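Local coordinates for possible substrate binding protein of ABC transporter system (Rhodopseudomonas palustris, PDB 3N0X), which probably binds branched-chain amino acids or related solutes in the periplasm and delivers them to an ABC transporter for uptake, at residues G154-V158 with T174-V178. Residues are numbered along the deposited sequence; the frame is centred on the assembly and turned at random.
Sequences GRDGV and TEEYV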
loop_
_atom_site.group_PDB
_atom_site.type_symbol
_atom_site.label_atom_id
_atom_site.label_comp_id
_atom_site.label_asym_id
_atom_site.label_seq_id
_atom_site.Cartn_x
_atom_site.Cartn_y
_atom_site.Cartn_z
ATOM N N GLY A 154 1.683 13.900 6.007
ATOM C CA GLY A 154 2.615 14.620 5.140
ATOM C C GLY A 154 4.005 14.712 5.752
ATOM O O GLY A 154 5.030 14.449 5.092
ATOM N N ARG A 155 4.061 15.140 7.015
ATOM C CA ARG A 155 5.350 15.288 7.685
ATOM C C ARG A 155 6.091 13.978 7.869
ATOM O O ARG A 155 7.282 13.916 7.636
ATOM C CB ARG A 155 5.176 15.995 9.015
ATOM C CG ARG A 155 4.699 17.409 8.797
ATOM C CD ARG A 155 5.114 18.292 9.883
ATOM N NE ARG A 155 4.810 19.694 9.615
ATOM C CZ ARG A 155 5.704 20.676 9.536
ATOM N NH1 ARG A 155 7.015 20.453 9.660
ATOM N NH2 ARG A 155 5.285 21.911 9.342
ATOM N N ASP A 156 5.377 12.924 8.260
ATOM C CA ASP A 156 6.012 11.657 8.488
ATOM C C ASP A 156 6.434 11.040 7.147
ATOM O O ASP A 156 7.475 10.385 7.060
ATOM C CB ASP A 156 5.100 10.716 9.233
ATOM C CG ASP A 156 4.767 11.188 10.658
ATOM O OD1 ASP A 156 5.404 12.140 11.182
ATOM O OD2 ASP A 156 3.816 10.619 11.247
ATOM N N GLY A 157 5.644 11.270 6.094
ATOM C CA GLY A 157 5.994 10.753 4.761
ATOM C C GLY A 157 7.260 11.416 4.259
ATOM O O GLY A 157 8.183 10.757 3.776
ATOM N N VAL A 158 7.330 12.736 4.373
ATOM C CA VAL A 158 8.553 13.427 3.932
ATOM C C VAL A 158 9.732 13.043 4.804
ATOM O O VAL A 158 10.833 12.852 4.295
ATOM C CB VAL A 158 8.381 14.944 3.845
ATOM C CG1 VAL A 158 9.764 15.648 3.587
ATOM C CG2 VAL A 158 7.367 15.338 2.766
ATOM N N THR A 174 14.817 21.767 -0.259
ATOM C CA THR A 174 13.815 22.462 0.600
ATOM C C THR A 174 12.612 21.570 0.786
ATOM O O THR A 174 12.388 20.654 -0.021
ATOM C CB THR A 174 13.362 23.821 0.032
ATOM O OG1 THR A 174 12.709 24.557 1.076
ATOM C CG2 THR A 174 12.416 23.685 -1.196
ATOM N N GLU A 175 11.883 21.817 1.878
ATOM C CA GLU A 175 10.631 21.131 2.226
ATOM C C GLU A 175 9.585 22.185 2.480
ATOM O O GLU A 175 9.816 23.122 3.271
ATOM C CB GLU A 175 10.810 20.283 3.482
ATOM C CG GLU A 175 11.870 19.233 3.470
ATOM C CD GLU A 175 12.173 18.729 4.870
ATOM O OE1 GLU A 175 11.242 18.364 5.651
ATOM O OE2 GLU A 175 13.371 18.775 5.229
ATOM N N GLU A 176 8.474 22.108 1.755
ATOM C CA GLU A 176 7.360 23.009 1.967
ATOM C C GLU A 176 6.183 22.233 2.541
ATOM O O GLU A 176 5.793 21.164 2.006
ATOM C CB GLU A 176 6.947 23.685 0.652
ATOM C CG GLU A 176 7.932 24.681 0.170
ATOM C CD GLU A 176 7.792 26.023 0.915
ATOM O OE1 GLU A 176 6.749 26.250 1.615
ATOM O OE2 GLU A 176 8.671 26.883 0.748
ATOM N N TYR A 177 5.575 22.797 3.586
ATOM C CA TYR A 177 4.379 22.229 4.230
ATOM C C TYR A 177 3.292 23.276 4.233
ATOM O O TYR A 177 3.503 24.358 4.749
ATOM C CB TYR A 177 4.678 21.772 5.662
ATOM C CG TYR A 177 5.731 20.714 5.737
ATOM C CD1 TYR A 177 5.439 19.390 5.453
ATOM C CD2 TYR A 177 7.064 21.051 6.012
ATOM C CE1 TYR A 177 6.415 18.414 5.483
ATOM C CE2 TYR A 177 8.070 20.075 6.004
ATOM C CZ TYR A 177 7.730 18.758 5.746
ATOM O OH TYR A 177 8.721 17.767 5.738
ATOM N N VAL A 178 2.158 22.952 3.631
ATOM C CA VAL A 178 1.071 23.924 3.498
ATOM C C VAL A 178 -0.177 23.368 4.152
ATOM O O VAL A 178 -0.288 22.160 4.378
ATOM C CB VAL A 178 0.810 24.272 2.005
ATOM C CG1 VAL A 178 2.091 24.832 1.372
ATOM C CG2 VAL A 178 0.294 23.069 1.230
HETATM O O HOH W 1 8.926 16.045 8.016
#
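The ring of Y177 lies between the strand and the first turns of the helix, with R155 laid over one of its faces. The guanidinium of R155 stacks flat on the ring, the two planes 18° apart, and R155 CZ stands 4.0 Å from the Y177 ring centroid in a cation-pi contact. R155 NH1 reaches over the CD2 side, while NH2 sits nearer CG and CB; closer to the helix, the aliphatic part takes over, with R155 CG 3.9 Å from Y177 CE1. A chain extended from CG to NE (chi2 -153°, chi3 173°) carries the charged group across the ring. A salt bridge from R155 NE to D150 helps fix the guanidinium.

Packing is tightest at the hydroxyl end, around buried V158. V158 CG1 packs 3.2 Å from Y177 OH and 3.7 Å from E175 OE1, and V158 CG2 meets the ring obliquely. G154, buried and without a side chain, turns its carbonyl oxygen to the ring edge at Y177 CE1. Y177 OH donates to E175 OE1 at 2.6 Å, and OE1 accepts with its anti lone pair; this bond ties together two side chains on the same strand face. E175 OE2 is salt-bridged to K162, a further partner that holds the carboxylate.

The looser side is the one toward solvent, where exposed R155 covers a partly exposed tyrosine. On R155's side of the ring, a water donates to R155 O and to Y177 OH (2.9 Å), so the hydroxyl marks the border between the two parts.

Helix 152-165 runs nearly antiparallel to edge strand 171-178, as expected in the beta-alpha-beta unit 142-178 of this periplasmic binding protein. V158 also packs on T146 and A148 of neighbouring strand 142-149, while E176 and V178 meet helix 186-196.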